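Local coordinates for protein 4-alpha-glucanotransferase (Aquifex aeolicus, PDB 1TZ7) that belongs to the amylomaltase (D-enzyme) family of glucanotransferases and is built round a parallel eight-stranded beta/alpha barrel, at residues 456-461 and 479-484; 376-381 and 400-405; 80-85 and 235-240; 227-232 and 287-292. All blocks are in the same frame, centred on the assembly; numbering follows the deposited sequence.

Contact 1 (456-461 and 479-484); sequences QMQDLL and WRWRIK
Met457 reaches the edge of the Trp481 indole with its CG, 4.0 Å from CH2, the two side chains crossing at nearly a right angle. With CG anti to the backbone N (chi1 -174°) and a bend at chi2, the thioether turns past the ring, and Met457 CE comes to rest 3.8 Å from CD1 of Ile483. A flexible, unbranched methionine suits a site where one side chain must serve two partners of different shape.

Gln458 takes the broad face instead. Its CG stands 3.6 Å from the centroid of the six-membered ring of Trp481, only 5° off the normal, a CH-pi contact. The chain then bends at chi2, laying the amide flat on the indole with the planes 4° apart; Gln458 CD lies 3.5 Å from CZ3. The amide nitrogen is satisfied: Gln458 NE2 donates to Ala467 O, a bond that should help to hold the amide in this flat pose. On the opposite face of the indole lies the backbone N of Ile483.

The short helix 457-460 follows directly on strand 452-456, the last strand of the barrel and the neighbour of the first, strand 23-27. Gln456 is its N-cap residue, and its carbonyl O receives the amides of both Asp459 and Leu460. The irregular segment 479-484 packs against this helix, just past the C-terminal end of that strand.

Beyond the helix, Leu461 presents one branch to both loop side chains: CD1 is 4.1 Å from Trp481 CZ2, near the ring plane, and 4.3 Å from Ile483 CG1.

Contact 2 (376-381 and 400-405); sequences VIEFAF and YTSTHD
Val376 spreads its two methyl groups over the backbone of Thr401 and Ser402 and the side chain of Thr403. CG1, anti to the backbone N (chi1 -172°), lies 3.6 Å from Thr401 O and 3.8 Å from Ser402 CA, while CG2 meets the methyl CG2 of Thr403 at 4.0 Å, the side chains crossing at about a right angle. A beta-branched residue can cover both directions at once, as is needed here.

Val376 pairs with Tyr400 in a parallel bridge that ends the pairing of two neighbouring barrel strands, 373-376 and 397-400. Ile377 N donates to Tyr400 O at 3.0 Å, the hydrogen pointing almost straight at the oxygen (164°). The same oxygen receives a CA-H...O contact from Val376 CA at 3.3 Å. Past this point the first strand curls into a 3-10 turn, and Ile377 lays its CG2 3.4 Å from Thr401 O while the rest of its chain packs on helix 437-447.

Glu378 stretches out so that OE2 approaches Ser402 CB, at 3.4 Å, rather than the hydroxyl, which is engaged by Asp459.

The polar bonding between these two segments therefore belongs to the main chain, with aliphatic groups close around it. The carboxylate of Glu378, packed beside Leu406, Ile409 and Trp412, would probably feel this apolar setting as a rise in its pKa.

Contact 3 (80-85 and 235-240); sequences SNSLFA and SADVWT
Asp237 OD1 accepts the backbone N-H of Leu83 at 2.9 Å, using its syn lone pair. The bond is somewhat bent (147°). The CG of Asp237 sits anti to its own carbonyl carbon (chi1 -54°), which carries the carboxylate out from the helix start to the loop. The second oxygen, Asp237 OD2, accepts a hydrogen bond from a water 2.8 Å away; that water also lies beside Ser82 OG, though at a separation too short to trust. OD2 further lies near the plane of the Phe84 ring, 3.4 Å from CD1, so that the electropositive rim of the ring, and not its face, meets the oxygen.

A second bond joins the main chains: Ala236 N donates to Asn81 O at 2.9 Å. Ala236 is the first residue of helix 236-240, whose N-cap is Ser235. Small serine and alanine side chains let the backbones come this close, and Ser235 OG accepts a weak capping bond from Val238 N and is also hydrogen-bonded to Ser232 O.

Segment 80-85 lies in the loop after barrel strand 60-62, and helix 236-240 follows the loop after strand 222-227. The loop 80-85 is shaped by its serines: Ser80 OG accepts from Ser82 N in an ST turn and is hydrogen-bonded to Pro68 O as well, and Ser82 OG receives both Phe84 N and Ala85 N, the nearer at 3.1 Å.

Negative charge at the first turn of a helix is favourable, so the N-terminal end of the helix dipole, together with the amide of Leu83, would be expected to stabilise Asp237 as a carboxylate.

Contact 4 (227-232 and 287-292); sequences LPMYPS and RWWIRR
Arg292 grips the carbonyl of Pro228 with both terminal nitrogens, and in doing so ties the loop after barrel strand 222-227 to helix 287-297, the helix that leads into the adjacent parallel strand 302-305.

The hydrogen bonds are a pair to one oxygen. Arg292 NH1 lies 2.9 Å and NH2 3.1 Å from Pro228 O, which sits only 1° out of the guanidinium plane. A bend at chi3 (79°) turns the group end-on to its acceptor. Arginine fits because it can supply two donors side by side.

Apolar packing lies against one face of the same group. Leu227 CD2 covers this guanidinium face, 3.9 Å above its plane, with the leucine and arginine chains running past each other in opposite directions. Nearer the helix, Arg292 CD rests 3.5 Å above the ring plane of Trp288.

Trp289 supplies the aromatic part. Its indole touches the Leu227 CD2 methyl at CZ3 and is hemmed in by Trp278, Phe311 and Tyr276; the last also hydrogen-bonds Met229 O. Met229 makes an oblique Met-aromatic contact, its SD lying 4.2 Å from Trp289 CZ2.

From the N terminus, segment 80-85 opens contact 3 and 227-232 opens contact 4; 235-240 then closes contact 3 before 287-292 closes contact 4, so the two cross. They touch directly, Ser80 O to Ser232 OG at 2.6 Å, and join the loops after strands 60-62 and 222-227 to helix 287-297. Contact 2 closes a short loop between strands 373-376 and 397-400, and contact 1 follows in series, folding the chain back after the last barrel strand. These two also touch, through Asp459 OD2 and the hydroxyls of Thr401 and Ser402. Contacts 1 and 3 lie on opposite sides of the chain's centre, centres 29 Å apart.

Contact 1 (456-461 and 479-484)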
# COMPACT_ATOMS: atom_id res chain seq x y z
N GLN A 456 -3.05 14.37 1.11
CA GLN A 456 -2.22 13.69 2.10
C GLN A 456 -2.42 14.34 3.46
O GLN A 456 -2.48 15.55 3.57
CB GLN A 456 -0.73 13.71 1.70
CG GLN A 456 0.06 12.54 2.32
CD GLN A 456 1.55 12.55 1.98
OE1 GLN A 456 2.27 11.60 2.33
NE2 GLN A 456 2.02 13.60 1.33
N MET A 457 -2.53 13.51 4.50
CA MET A 457 -2.89 13.99 5.83
C MET A 457 -1.92 15.07 6.29
O MET A 457 -2.32 16.05 6.91
CB MET A 457 -2.92 12.84 6.83
CG MET A 457 -3.43 13.23 8.21
SD MET A 457 -5.17 13.73 8.19
CE MET A 457 -5.54 13.72 9.93
N GLN A 458 -0.63 14.88 5.98
CA GLN A 458 0.42 15.83 6.39
C GLN A 458 0.17 17.23 5.83
O GLN A 458 0.54 18.23 6.45
CB GLN A 458 1.80 15.33 5.92
CG GLN A 458 2.30 14.09 6.64
CD GLN A 458 2.02 12.81 5.87
OE1 GLN A 458 0.92 12.61 5.37
NE2 GLN A 458 3.02 11.95 5.76
N ASP A 459 -0.44 17.30 4.65
CA ASP A 459 -0.79 18.58 4.03
C ASP A 459 -1.97 19.24 4.75
O ASP A 459 -1.98 20.45 4.96
CB ASP A 459 -1.12 18.39 2.55
CG ASP A 459 0.07 17.93 1.74
OD1 ASP A 459 1.23 18.12 2.19
OD2 ASP A 459 -0.04 17.36 0.63
N LEU A 460 -2.95 18.43 5.11
CA LEU A 460 -4.09 18.90 5.91
C LEU A 460 -3.60 19.52 7.22
O LEU A 460 -4.15 20.51 7.70
CB LEU A 460 -5.04 17.74 6.21
CG LEU A 460 -6.55 18.04 6.20
CD1 LEU A 460 -7.30 16.93 6.91
CD2 LEU A 460 -6.87 19.39 6.83
N LEU A 461 -2.55 18.93 7.79
CA LEU A 461 -2.02 19.37 9.08
C LEU A 461 -0.91 20.41 8.92
O LEU A 461 -0.34 20.89 9.91
CB LEU A 461 -1.48 18.16 9.87
CG LEU A 461 -2.54 17.09 10.22
CD1 LEU A 461 -1.89 15.89 10.87
CD2 LEU A 461 -3.61 17.68 11.12
N TRP A 479 8.48 5.31 6.74
CA TRP A 479 7.21 4.69 7.15
C TRP A 479 6.93 4.88 8.63
O TRP A 479 6.13 4.15 9.22
CB TRP A 479 7.21 3.20 6.80
CG TRP A 479 7.81 2.90 5.48
CD1 TRP A 479 9.01 2.29 5.24
CD2 TRP A 479 7.26 3.20 4.20
NE1 TRP A 479 9.23 2.19 3.89
CE2 TRP A 479 8.17 2.74 3.22
CE3 TRP A 479 6.07 3.81 3.77
CZ2 TRP A 479 7.94 2.88 1.85
CZ3 TRP A 479 5.85 3.94 2.40
CH2 TRP A 479 6.78 3.48 1.46
N ARG A 480 7.57 5.88 9.23
CA ARG A 480 7.53 6.05 10.66
C ARG A 480 6.58 7.18 11.11
O ARG A 480 6.19 7.23 12.27
CB ARG A 480 8.95 6.30 11.20
CG ARG A 480 9.96 5.17 10.84
CD ARG A 480 11.19 5.10 11.74
NE ARG A 480 10.99 4.24 12.84
CZ ARG A 480 11.64 3.11 13.15
NH1 ARG A 480 11.29 2.54 14.27
NH2 ARG A 480 12.54 2.50 12.37
N TRP A 481 6.20 8.08 10.20
CA TRP A 481 5.43 9.26 10.60
C TRP A 481 4.08 8.87 11.17
O TRP A 481 3.38 8.03 10.62
CB TRP A 481 5.20 10.23 9.44
CG TRP A 481 4.33 11.39 9.87
CD1 TRP A 481 4.70 12.46 10.64
CD2 TRP A 481 2.94 11.57 9.58
NE1 TRP A 481 3.63 13.30 10.83
CE2 TRP A 481 2.54 12.78 10.19
CE3 TRP A 481 1.98 10.84 8.86
CZ2 TRP A 481 1.23 13.27 10.10
CZ3 TRP A 481 0.69 11.33 8.77
CH2 TRP A 481 0.33 12.54 9.40
N ARG A 482 3.71 9.52 12.28
CA ARG A 482 2.38 9.36 12.86
C ARG A 482 1.78 10.72 13.20
O ARG A 482 2.51 11.68 13.49
CB ARG A 482 2.44 8.51 14.12
CG ARG A 482 2.97 7.10 13.91
CD ARG A 482 2.33 6.06 14.81
NE ARG A 482 2.67 6.26 16.22
CZ ARG A 482 1.87 5.96 17.24
NH1 ARG A 482 2.27 6.18 18.48
NH2 ARG A 482 0.67 5.44 17.02
N ILE A 483 0.46 10.79 13.17
CA ILE A 483 -0.26 11.91 13.75
C ILE A 483 0.06 12.03 15.23
O ILE A 483 -0.01 11.04 15.96
CB ILE A 483 -1.80 11.71 13.55
CG1 ILE A 483 -2.15 11.73 12.06
CG2 ILE A 483 -2.58 12.79 14.29
CD1 ILE A 483 -3.50 11.07 11.74
N LYS A 484 0.42 13.25 15.66
CA LYS A 484 0.73 13.52 17.07
C LYS A 484 -0.23 14.57 17.67
O LYS A 484 -0.19 14.83 18.88
CB LYS A 484 2.18 14.02 17.21
CG LYS A 484 3.23 13.02 16.77
CD LYS A 484 4.62 13.68 16.67
CE LYS A 484 5.50 12.99 15.63
NZ LYS A 484 5.04 13.25 14.23

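Contact 2 (376-381 and 400-405)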
# COMPACT_ATOMS: atom_id res chain seq x y z
N VAL A 376 -0.38 14.85 -9.45
CA VAL A 376 0.12 15.38 -8.18
C VAL A 376 0.50 16.84 -8.38
O VAL A 376 1.35 17.15 -9.19
CB VAL A 376 1.37 14.58 -7.69
CG1 VAL A 376 1.77 15.01 -6.28
CG2 VAL A 376 1.09 13.08 -7.72
N ILE A 377 -0.15 17.72 -7.64
CA ILE A 377 0.02 19.16 -7.86
C ILE A 377 1.43 19.63 -7.49
O ILE A 377 1.89 20.68 -7.95
CB ILE A 377 -1.04 19.97 -7.09
CG1 ILE A 377 -1.14 21.39 -7.66
CG2 ILE A 377 -0.72 20.00 -5.60
CD1 ILE A 377 -2.43 22.06 -7.38
N GLU A 378 2.12 18.85 -6.66
CA GLU A 378 3.52 19.12 -6.32
C GLU A 378 4.45 19.07 -7.56
O GLU A 378 5.51 19.69 -7.57
CB GLU A 378 4.01 18.13 -5.26
CG GLU A 378 5.28 18.56 -4.56
CD GLU A 378 5.62 17.67 -3.39
OE1 GLU A 378 6.67 16.99 -3.45
OE2 GLU A 378 4.85 17.65 -2.41
N PHE A 379 4.03 18.33 -8.59
CA PHE A 379 4.80 18.21 -9.84
C PHE A 379 4.40 19.28 -10.88
O PHE A 379 4.88 19.24 -12.01
CB PHE A 379 4.58 16.82 -10.47
CG PHE A 379 5.15 15.67 -9.65
CD1 PHE A 379 4.70 14.37 -9.87
CD2 PHE A 379 6.13 15.88 -8.69
CE1 PHE A 379 5.21 13.31 -9.13
CE2 PHE A 379 6.65 14.82 -7.95
CZ PHE A 379 6.18 13.53 -8.18
N ALA A 380 3.55 20.22 -10.50
CA ALA A 380 2.84 21.06 -11.48
C ALA A 380 3.63 22.30 -11.92
O ALA A 380 3.30 22.92 -12.93
CB ALA A 380 1.47 21.47 -10.94
N PHE A 381 4.66 22.66 -11.16
CA PHE A 381 5.28 23.98 -11.30
C PHE A 381 6.76 23.92 -11.69
O PHE A 381 7.50 24.89 -11.50
CB PHE A 381 5.08 24.77 -10.01
CG PHE A 381 3.66 24.85 -9.57
CD1 PHE A 381 3.18 24.02 -8.56
CD2 PHE A 381 2.78 25.72 -10.20
CE1 PHE A 381 1.85 24.08 -8.18
CE2 PHE A 381 1.46 25.78 -9.81
CZ PHE A 381 0.99 24.96 -8.80
N TYR A 400 -3.74 14.25 -6.43
CA TYR A 400 -3.16 14.33 -5.09
C TYR A 400 -2.53 15.70 -4.86
O TYR A 400 -2.03 16.31 -5.79
CB TYR A 400 -2.08 13.25 -4.91
CG TYR A 400 -2.61 11.84 -5.01
CD1 TYR A 400 -2.78 11.22 -6.24
CD2 TYR A 400 -2.96 11.13 -3.87
CE1 TYR A 400 -3.27 9.92 -6.34
CE2 TYR A 400 -3.45 9.83 -3.95
CZ TYR A 400 -3.61 9.23 -5.18
OH TYR A 400 -4.11 7.94 -5.26
N THR A 401 -2.56 16.17 -3.61
CA THR A 401 -1.68 17.27 -3.21
C THR A 401 -0.25 16.77 -3.20
O THR A 401 0.62 17.36 -3.84
CB THR A 401 -2.07 17.81 -1.80
OG1 THR A 401 -2.10 16.74 -0.85
CG2 THR A 401 -3.49 18.36 -1.79
N SER A 402 -0.03 15.69 -2.48
CA SER A 402 1.25 14.99 -2.51
C SER A 402 1.03 13.53 -2.12
O SER A 402 -0.09 13.12 -1.77
CB SER A 402 2.25 15.66 -1.56
OG SER A 402 1.77 15.68 -0.23
N THR A 403 2.09 12.73 -2.20
CA THR A 403 1.99 11.31 -1.86
C THR A 403 3.02 10.92 -0.83
O THR A 403 3.85 11.73 -0.42
CB THR A 403 2.18 10.42 -3.12
OG1 THR A 403 3.55 10.48 -3.56
CG2 THR A 403 1.37 10.96 -4.31
N HIS A 404 2.96 9.67 -0.41
CA HIS A 404 3.83 9.16 0.61
C HIS A 404 5.31 9.03 0.16
O HIS A 404 6.20 8.89 0.98
CB HIS A 404 3.32 7.82 1.07
CG HIS A 404 3.35 6.76 0.01
ND1 HIS A 404 2.74 6.86 -1.21
CD2 HIS A 404 3.93 5.57 0.03
CE1 HIS A 404 2.96 5.74 -1.89
NE2 HIS A 404 3.67 4.96 -1.16
N ASP A 405 5.54 9.08 -1.15
CA ASP A 405 6.91 9.06 -1.69
C ASP A 405 7.52 10.47 -1.78
O ASP A 405 8.65 10.64 -2.18
CB ASP A 405 6.92 8.42 -3.08
CG ASP A 405 6.69 6.93 -3.04
OD1 ASP A 405 7.27 6.26 -2.16
OD2 ASP A 405 5.94 6.35 -3.85

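Contact 3 (80-85 and 235-240)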
# COMPACT_ATOMS: atom_id res chain seq x y z
N SER A 80 7.27 -7.27 1.21
CA SER A 80 6.65 -8.12 2.23
C SER A 80 6.87 -9.59 1.88
O SER A 80 7.08 -9.93 0.72
CB SER A 80 5.14 -7.83 2.31
OG SER A 80 4.51 -8.66 3.26
N ASN A 81 6.80 -10.45 2.89
CA ASN A 81 6.84 -11.89 2.65
C ASN A 81 5.47 -12.47 2.21
O ASN A 81 5.32 -13.68 2.12
CB ASN A 81 7.40 -12.64 3.88
CG ASN A 81 6.59 -12.37 5.16
OD1 ASN A 81 5.42 -12.03 5.11
ND2 ASN A 81 7.25 -12.54 6.31
N SER A 82 4.49 -11.60 1.95
CA SER A 82 3.20 -12.03 1.39
C SER A 82 2.39 -10.86 0.84
O SER A 82 2.22 -9.85 1.51
CB SER A 82 2.38 -12.76 2.46
OG SER A 82 1.12 -13.15 1.94
N LEU A 83 1.90 -11.01 -0.39
CA LEU A 83 1.04 -10.00 -1.02
C LEU A 83 -0.42 -10.17 -0.60
O LEU A 83 -1.27 -9.37 -0.97
CB LEU A 83 1.14 -10.09 -2.55
CG LEU A 83 2.52 -9.80 -3.14
CD1 LEU A 83 2.56 -10.15 -4.62
CD2 LEU A 83 2.91 -8.34 -2.92
N PHE A 84 -0.69 -11.22 0.17
CA PHE A 84 -2.06 -11.56 0.55
C PHE A 84 -2.32 -11.30 2.04
O PHE A 84 -3.40 -10.84 2.42
CB PHE A 84 -2.35 -13.02 0.22
CG PHE A 84 -2.51 -13.29 -1.25
CD1 PHE A 84 -1.39 -13.41 -2.07
CD2 PHE A 84 -3.78 -13.40 -1.82
CE1 PHE A 84 -1.54 -13.65 -3.44
CE2 PHE A 84 -3.92 -13.64 -3.19
CZ PHE A 84 -2.80 -13.76 -3.99
N ALA A 85 -1.33 -11.58 2.88
CA ALA A 85 -1.52 -11.56 4.33
C ALA A 85 -1.65 -10.12 4.85
O ALA A 85 -1.28 -9.17 4.17
CB ALA A 85 -0.36 -12.27 5.02
N SER A 235 9.41 -14.35 -0.14
CA SER A 235 7.97 -14.33 0.13
C SER A 235 7.35 -15.70 -0.12
O SER A 235 7.88 -16.52 -0.88
CB SER A 235 7.27 -13.27 -0.73
OG SER A 235 7.25 -13.64 -2.10
N ALA A 236 6.22 -15.95 0.54
CA ALA A 236 5.43 -17.15 0.29
C ALA A 236 4.96 -17.21 -1.16
O ALA A 236 4.72 -18.27 -1.69
CB ALA A 236 4.24 -17.19 1.23
N ASP A 237 4.84 -16.04 -1.80
CA ASP A 237 4.28 -15.95 -3.16
C ASP A 237 5.23 -16.54 -4.20
O ASP A 237 4.81 -17.28 -5.08
CB ASP A 237 3.97 -14.51 -3.50
CG ASP A 237 3.06 -13.86 -2.49
OD1 ASP A 237 3.50 -12.88 -1.84
OD2 ASP A 237 1.90 -14.25 -2.25
N VAL A 238 6.52 -16.20 -4.10
CA VAL A 238 7.53 -16.75 -5.00
C VAL A 238 7.73 -18.23 -4.70
O VAL A 238 7.84 -19.05 -5.60
CB VAL A 238 8.88 -16.00 -4.89
CG1 VAL A 238 9.89 -16.57 -5.84
CG2 VAL A 238 8.68 -14.50 -5.16
N TRP A 239 7.77 -18.56 -3.41
CA TRP A 239 7.87 -19.95 -2.96
C TRP A 239 6.77 -20.83 -3.58
O TRP A 239 7.04 -21.93 -4.06
CB TRP A 239 7.78 -20.00 -1.43
CG TRP A 239 7.89 -21.38 -0.87
CD1 TRP A 239 8.85 -22.31 -1.14
CD2 TRP A 239 6.99 -21.99 0.07
NE1 TRP A 239 8.61 -23.46 -0.43
CE2 TRP A 239 7.47 -23.29 0.33
CE3 TRP A 239 5.83 -21.57 0.73
CZ2 TRP A 239 6.83 -24.17 1.21
CZ3 TRP A 239 5.20 -22.44 1.60
CH2 TRP A 239 5.70 -23.73 1.83
N THR A 240 5.52 -20.33 -3.58
CA THR A 240 4.37 -21.14 -4.03
C THR A 240 4.25 -21.17 -5.55
O THR A 240 3.75 -22.13 -6.11
CB THR A 240 3.04 -20.63 -3.42
OG1 THR A 240 3.07 -19.21 -3.25
CG2 THR A 240 2.85 -21.16 -2.03
O HOH W 1 1.29 -14.95 0.35

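Contact 4 (227-232 and 287-292)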
# COMPACT_ATOMS: atom_id res chain seq x y z
N LEU A 227 -1.74 -2.04 -4.40
CA LEU A 227 -1.19 -3.32 -4.84
C LEU A 227 0.20 -3.11 -5.42
O LEU A 227 0.34 -2.58 -6.51
CB LEU A 227 -2.08 -3.95 -5.92
CG LEU A 227 -3.09 -4.98 -5.43
CD1 LEU A 227 -4.21 -4.30 -4.68
CD2 LEU A 227 -3.63 -5.79 -6.61
N PRO A 228 1.23 -3.54 -4.68
CA PRO A 228 2.59 -3.51 -5.21
C PRO A 228 2.70 -4.35 -6.47
O PRO A 228 2.05 -5.38 -6.57
CB PRO A 228 3.41 -4.13 -4.07
CG PRO A 228 2.57 -3.98 -2.86
CD PRO A 228 1.17 -4.07 -3.31
N MET A 229 3.52 -3.90 -7.42
CA MET A 229 3.70 -4.63 -8.67
C MET A 229 4.24 -6.03 -8.38
O MET A 229 3.76 -7.02 -8.92
CB MET A 229 4.66 -3.89 -9.58
CG MET A 229 5.12 -4.68 -10.83
SD MET A 229 3.76 -5.22 -11.90
CE MET A 229 3.26 -3.67 -12.62
N TYR A 230 5.24 -6.08 -7.50
CA TYR A 230 6.08 -7.27 -7.31
C TYR A 230 6.05 -7.70 -5.84
O TYR A 230 5.97 -6.86 -4.95
CB TYR A 230 7.53 -6.95 -7.67
CG TYR A 230 7.81 -6.73 -9.14
CD1 TYR A 230 8.34 -5.51 -9.59
CD2 TYR A 230 7.60 -7.73 -10.07
CE1 TYR A 230 8.61 -5.30 -10.93
CE2 TYR A 230 7.87 -7.53 -11.41
CZ TYR A 230 8.38 -6.31 -11.84
OH TYR A 230 8.66 -6.11 -13.16
N PRO A 231 6.15 -9.01 -5.60
CA PRO A 231 6.49 -9.51 -4.27
C PRO A 231 7.98 -9.42 -4.05
O PRO A 231 8.73 -9.23 -5.01
CB PRO A 231 6.05 -10.97 -4.33
CG PRO A 231 6.25 -11.35 -5.75
CD PRO A 231 5.96 -10.10 -6.57
N SER A 232 8.43 -9.56 -2.80
CA SER A 232 9.85 -9.74 -2.53
C SER A 232 10.25 -11.17 -2.89
O SER A 232 9.42 -12.08 -2.90
CB SER A 232 10.16 -9.45 -1.06
OG SER A 232 9.51 -10.38 -0.21
N ARG A 287 -4.48 -16.28 -13.88
CA ARG A 287 -5.35 -16.64 -12.75
C ARG A 287 -4.75 -16.23 -11.39
O ARG A 287 -5.48 -16.01 -10.44
CB ARG A 287 -5.72 -18.13 -12.77
CG ARG A 287 -4.53 -19.12 -12.58
CD ARG A 287 -4.94 -20.63 -12.69
NE ARG A 287 -5.83 -20.82 -13.77
CZ ARG A 287 -5.57 -21.32 -14.98
NH1 ARG A 287 -4.40 -21.88 -15.34
NH2 ARG A 287 -6.56 -21.32 -15.81
N TRP A 288 -3.43 -16.12 -11.33
CA TRP A 288 -2.76 -15.62 -10.12
C TRP A 288 -3.09 -14.14 -9.90
O TRP A 288 -3.41 -13.73 -8.79
CB TRP A 288 -1.25 -15.81 -10.22
CG TRP A 288 -0.51 -15.38 -8.99
CD1 TRP A 288 -0.39 -16.08 -7.83
CD2 TRP A 288 0.23 -14.17 -8.81
NE1 TRP A 288 0.37 -15.37 -6.93
CE2 TRP A 288 0.77 -14.19 -7.51
CE3 TRP A 288 0.49 -13.06 -9.62
CZ2 TRP A 288 1.55 -13.15 -7.00
CZ3 TRP A 288 1.27 -12.02 -9.11
CH2 TRP A 288 1.79 -12.08 -7.81
N TRP A 289 -3.03 -13.36 -10.97
CA TRP A 289 -3.37 -11.95 -10.90
C TRP A 289 -4.86 -11.75 -10.59
O TRP A 289 -5.23 -10.85 -9.85
CB TRP A 289 -2.99 -11.23 -12.20
CG TRP A 289 -1.64 -10.61 -12.14
CD1 TRP A 289 -0.50 -11.07 -12.74
CD2 TRP A 289 -1.28 -9.43 -11.43
NE1 TRP A 289 0.55 -10.23 -12.44
CE2 TRP A 289 0.10 -9.22 -11.64
CE3 TRP A 289 -1.98 -8.51 -10.63
CZ2 TRP A 289 0.79 -8.14 -11.08
CZ3 TRP A 289 -1.29 -7.44 -10.08
CH2 TRP A 289 0.07 -7.26 -10.31
N ILE A 290 -5.70 -12.60 -11.17
CA ILE A 290 -7.12 -12.58 -10.88
C ILE A 290 -7.37 -12.85 -9.39
O ILE A 290 -8.18 -12.18 -8.76
CB ILE A 290 -7.86 -13.62 -11.74
CG1 ILE A 290 -7.95 -13.12 -13.19
CG2 ILE A 290 -9.27 -13.90 -11.18
CD1 ILE A 290 -8.24 -14.21 -14.19
N ARG A 291 -6.67 -13.84 -8.84
CA ARG A 291 -6.80 -14.17 -7.42
C ARG A 291 -6.32 -13.01 -6.53
O ARG A 291 -6.90 -12.76 -5.48
CB ARG A 291 -6.03 -15.45 -7.09
CG ARG A 291 -6.77 -16.74 -7.48
CD ARG A 291 -6.39 -17.95 -6.64
NE ARG A 291 -4.95 -18.21 -6.66
CZ ARG A 291 -4.31 -18.84 -7.65
NH1 ARG A 291 -2.99 -19.02 -7.58
NH2 ARG A 291 -4.97 -19.29 -8.72
N ARG A 292 -5.27 -12.31 -6.97
CA ARG A 292 -4.78 -11.12 -6.25
C ARG A 292 -5.86 -10.06 -6.16
O ARG A 292 -6.05 -9.44 -5.12
CB ARG A 292 -3.57 -10.52 -6.97
CG ARG A 292 -2.26 -11.08 -6.55
CD ARG A 292 -1.08 -10.20 -6.93
NE ARG A 292 -0.91 -9.08 -6.01
CZ ARG A 292 -0.06 -8.07 -6.20
NH1 ARG A 292 0.03 -7.10 -5.30
NH2 ARG A 292 0.71 -8.04 -7.29